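Endoglucanase (Clostridium thermocellum, PDB 2EO7) probably hydrolyses internal beta-1,4-glucosidic links of cellulose and xyloglucan through its family 44 glycoside hydrolase module, the part present here. Local coordinates at residues Y181-E186 / A225-P230. Numbering follows the deposited sequence.
Sequences YSIDNE and AEIFGP. With BGC (beta-D-glucopyranose), chain B.
With CG1 beside the backbone N in both residues (chi1 -56° in Ile183, -72° in Ile227), the two isoleucines set their branches against each other on one face of a parallel sheet, CD1 of Ile183 lying 3.8 Å from CG2 of Ile227. The strands, 181-183 and 226-230, are neighbours in the TIM barrel of the family 44 domain. The intervening chain is largely helical with no strand, and helix 204-221 packs on both isoleucines, consistent with the right-handed beta-alpha-beta crossover usual in such barrels. Three bonds establish the parallel register: Tyr181 N to Glu226 O, Phe228 N to Tyr181 O and Ile183 N to Phe228 O, each 2.9 Å, with angles at hydrogen of at least 160°. Tyr181 projects to the isoleucine face, where the CE2 edge of its ring meets Ala225 CB in plane at 3.7 Å. Ser182 and Phe228 occupy the other face, touching side chains of strands 104-109 and 279-284, as expected inside the barrel.

Beyond the bonded ladder, a water continues the link by donating to Ile183 O and Pro230 O. Ile183 centres an inverse gamma turn whose own bond, Asp184 N to Ser182 O, is weak, and Ser182 OG donates to Asp184 O, in the carbonyl plane, at 2.9 Å. The carboxylate of Asp184 is hydrogen-bonded to Thr49, Trp190 and the backbone N of Ala111 and Ala112. Past this turn, the segment reaches bound glucose at the C-terminal end of the barrel strands: Asn185 ND2 donates to its O2, and its O1 donates to Glu186 OE1 at 2.6 Å, while Glu186 OE2 pairs with His283 ND1.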
ATOM      1  N   TYR A 181       1.058  10.619   7.650  1.00  9.05           N
ATOM      2  CA  TYR A 181       2.401  10.386   8.169  1.00  8.98           C
ATOM      3  C   TYR A 181       2.424   8.996   8.738  1.00  9.35           C
ATOM      4  O   TYR A 181       1.447   8.553   9.339  1.00  9.62           O
ATOM      5  CB  TYR A 181       2.754  11.375   9.276  1.00  9.08           C
ATOM      6  CG  TYR A 181       2.841  12.784   8.764  1.00  7.42           C
ATOM      7  CD1 TYR A 181       3.975  13.225   8.084  1.00 10.08           C
ATOM      8  CD2 TYR A 181       1.769  13.650   8.907  1.00 10.63           C
ATOM      9  CE1 TYR A 181       4.031  14.509   7.552  1.00 11.77           C
ATOM     10  CE2 TYR A 181       1.811  14.949   8.378  1.00 11.38           C
ATOM     11  CZ  TYR A 181       2.946  15.361   7.705  1.00 12.66           C
ATOM     12  OH  TYR A 181       2.999  16.639   7.190  1.00 12.54           O
ATOM     13  N   SER A 182       3.535   8.302   8.519  1.00 10.40           N
ATOM     14  CA  SER A 182       3.680   6.941   9.017  1.00 10.03           C
ATOM     15  C   SER A 182       4.610   6.907  10.211  1.00 10.51           C
ATOM     16  O   SER A 182       5.607   7.637  10.253  1.00 10.09           O
ATOM     17  CB  SER A 182       4.260   6.036   7.920  1.00 11.55           C
ATOM     18  OG  SER A 182       4.475   4.718   8.415  1.00 16.64           O
ATOM     19  N   ILE A 183       4.280   6.068  11.189  0.50 10.80           N
ATOM     20  CA  ILE A 183       5.113   5.909  12.374  0.50 11.35           C
ATOM     21  C   ILE A 183       6.263   4.980  11.966  0.50 11.65           C
ATOM     22  O   ILE A 183       6.210   3.767  12.186  0.50 11.59           O
ATOM     23  CB  ILE A 183       4.334   5.245  13.543  0.50 12.28           C
ATOM     24  CG1 ILE A 183       3.066   6.042  13.867  0.50 12.73           C
ATOM     25  CG2 ILE A 183       5.234   5.143  14.784  0.50 13.49           C
ATOM     26  CD1 ILE A 183       3.313   7.459  14.345  0.50 13.04           C
ATOM     27  N   ASP A 184       7.285   5.557  11.342  1.00 10.92           N
ATOM     28  CA  ASP A 184       8.454   4.807  10.901  1.00 11.37           C
ATOM     29  C   ASP A 184       8.121   3.660   9.921  1.00 12.19           C
ATOM     30  O   ASP A 184       7.127   3.729   9.179  1.00 10.94           O
ATOM     31  CB  ASP A 184       9.240   4.306  12.135  1.00 11.53           C
ATOM     32  CG  ASP A 184      10.740   4.143  11.869  1.00 14.19           C
ATOM     33  OD1 ASP A 184      11.123   3.190  11.147  1.00 12.48           O
ATOM     34  OD2 ASP A 184      11.543   4.966  12.382  1.00 12.49           O
ATOM     35  N   ASN A 185       8.953   2.623   9.921  1.00  9.41           N
ATOM     36  CA  ASN A 185       8.823   1.510   8.971  1.00  9.05           C
ATOM     37  C   ASN A 185       9.261   0.180   9.593  1.00  8.66           C
ATOM     38  O   ASN A 185      10.350   0.094  10.146  1.00 10.35           O
ATOM     39  CB  ASN A 185       9.748   1.788   7.769  1.00  9.78           C
ATOM     40  CG  ASN A 185       9.668   0.716   6.681  1.00 10.91           C
ATOM     41  OD1 ASN A 185       8.671   0.620   5.983  1.00 11.84           O
ATOM     42  ND2 ASN A 185      10.729  -0.085   6.533  1.00  9.64           N
ATOM     43  N   GLU A 186       8.413  -0.841   9.493  1.00  9.92           N
ATOM     44  CA  GLU A 186       8.746  -2.195   9.968  1.00  8.82           C
ATOM     45  C   GLU A 186       9.510  -2.239  11.286  1.00  8.77           C
ATOM     46  O   GLU A 186      10.657  -2.700  11.345  1.00  9.04           O
ATOM     47  CB  GLU A 186       9.531  -2.920   8.862  1.00 10.55           C
ATOM     48  CG  GLU A 186       8.733  -2.956   7.535  1.00 11.79           C
ATOM     49  CD  GLU A 186       9.376  -3.769   6.424  1.00 17.10           C
ATOM     50  OE1 GLU A 186      10.578  -4.136   6.537  1.00 14.44           O
ATOM     51  OE2 GLU A 186       8.660  -4.037   5.421  1.00 16.96           O
ATOM     52  N   ALA A 225      -4.005  15.794   9.858  1.00 13.50           N
ATOM     53  CA  ALA A 225      -3.131  14.752   9.316  1.00 13.27           C
ATOM     54  C   ALA A 225      -3.538  13.362   9.798  1.00 14.49           C
ATOM     55  O   ALA A 225      -3.937  13.190  10.946  1.00 15.50           O
ATOM     56  CB  ALA A 225      -1.678  15.030   9.722  1.00 14.44           C
ATOM     57  N   GLU A 226      -3.427  12.368   8.921  1.00 12.36           N
ATOM     58  CA  GLU A 226      -3.774  11.001   9.305  1.00 11.81           C
ATOM     59  C   GLU A 226      -2.506  10.266   9.701  1.00 11.45           C
ATOM     60  O   GLU A 226      -1.481  10.366   9.029  1.00 12.92           O
ATOM     61  CB  GLU A 226      -4.461  10.281   8.147  1.00 13.33           C
ATOM     62  CG  GLU A 226      -5.833  10.871   7.839  1.00 14.43           C
ATOM     63  CD  GLU A 226      -6.559  10.155   6.702  1.00 17.74           C
ATOM     64  OE1 GLU A 226      -5.950   9.939   5.632  1.00 15.42           O
ATOM     65  OE2 GLU A 226      -7.753   9.824   6.884  1.00 20.54           O
ATOM     66  N   ILE A 227      -2.582   9.552  10.819  1.00 11.80           N
ATOM     67  CA  ILE A 227      -1.453   8.784  11.318  1.00 10.55           C
ATOM     68  C   ILE A 227      -1.630   7.327  10.929  1.00  9.07           C
ATOM     69  O   ILE A 227      -2.688   6.733  11.171  1.00  9.97           O
ATOM     70  CB  ILE A 227      -1.336   8.904  12.853  1.00 10.73           C
ATOM     71  CG1 ILE A 227      -0.837  10.319  13.206  1.00 10.66           C
ATOM     72  CG2 ILE A 227      -0.405   7.803  13.411  1.00 10.70           C
ATOM     73  CD1 ILE A 227       0.626  10.571  12.873  1.00 13.02           C
ATOM     74  N   PHE A 228      -0.578   6.779  10.320  1.00  8.36           N
ATOM     75  CA  PHE A 228      -0.538   5.395   9.844  1.00  8.31           C
ATOM     76  C   PHE A 228       0.431   4.587  10.705  1.00  8.51           C
ATOM     77  O   PHE A 228       1.560   5.025  10.946  1.00 10.29           O
ATOM     78  CB  PHE A 228       0.011   5.318   8.402  1.00  8.84           C
ATOM     79  CG  PHE A 228      -0.931   5.829   7.332  1.00 10.11           C
ATOM     80  CD1 PHE A 228      -1.368   7.152   7.329  1.00 10.11           C
ATOM     81  CD2 PHE A 228      -1.326   4.985   6.281  1.00 10.79           C
ATOM     82  CE1 PHE A 228      -2.197   7.646   6.279  1.00 11.00           C
ATOM     83  CE2 PHE A 228      -2.145   5.455   5.235  1.00 10.19           C
ATOM     84  CZ  PHE A 228      -2.583   6.796   5.234  1.00 10.42           C
ATOM     85  N   GLY A 229       0.005   3.396  11.111  1.00  9.82           N
ATOM     86  CA  GLY A 229       0.869   2.524  11.893  1.00  9.05           C
ATOM     87  C   GLY A 229       0.315   1.116  11.920  1.00  8.36           C
ATOM     88  O   GLY A 229      -0.869   0.932  11.683  1.00  8.91           O
ATOM     89  N   PRO A 230       1.138   0.099  12.230  1.00  9.26           N
ATOM     90  CA  PRO A 230       2.561   0.197  12.560  1.00  9.55           C
ATOM     91  C   PRO A 230       3.524  -0.111  11.404  1.00 10.33           C
ATOM     92  O   PRO A 230       4.730  -0.250  11.628  1.00 10.16           O
ATOM     93  CB  PRO A 230       2.735  -0.835  13.695  1.00  9.98           C
ATOM     94  CG  PRO A 230       1.403  -1.604  13.770  1.00 10.13           C
ATOM     95  CD  PRO A 230       0.644  -1.259  12.510  1.00 10.63           C
TER
HETATM   96  C2  BGC B   1      10.520  -2.381   2.959  0.90 30.66           C
HETATM   97  C3  BGC B   1      11.636  -2.064   1.955  0.90 29.61           C
HETATM   98  C4  BGC B   1      12.281  -3.346   1.415  0.90 31.32           C
HETATM   99  C5  BGC B   1      11.033  -4.078   0.954  0.90 32.30           C
HETATM  100  C6  BGC B   1      11.460  -5.251   0.063  0.90 34.65           C
HETATM  101  C1  BGC B   1      10.487  -3.864   3.340  0.90 31.91           C
HETATM  102  O1  BGC B   1      11.524  -4.501   4.096  0.90 32.70           O
HETATM  103  O2  BGC B   1      10.346  -1.481   4.056  0.90 24.85           O
HETATM  104  O3  BGC B   1      12.568  -1.064   2.376  0.90 24.31           O
HETATM  105  O4  BGC B   1      13.118  -3.048   0.270  0.90 30.16           O
HETATM  106  O5  BGC B   1      10.261  -4.548   2.091  0.90 32.94           O
HETATM  107  O6  BGC B   1      10.427  -5.587  -0.869  0.90 34.96           O
HETATM  108  O   HOH W   1       5.354   1.577  13.695  1.00 11.53           O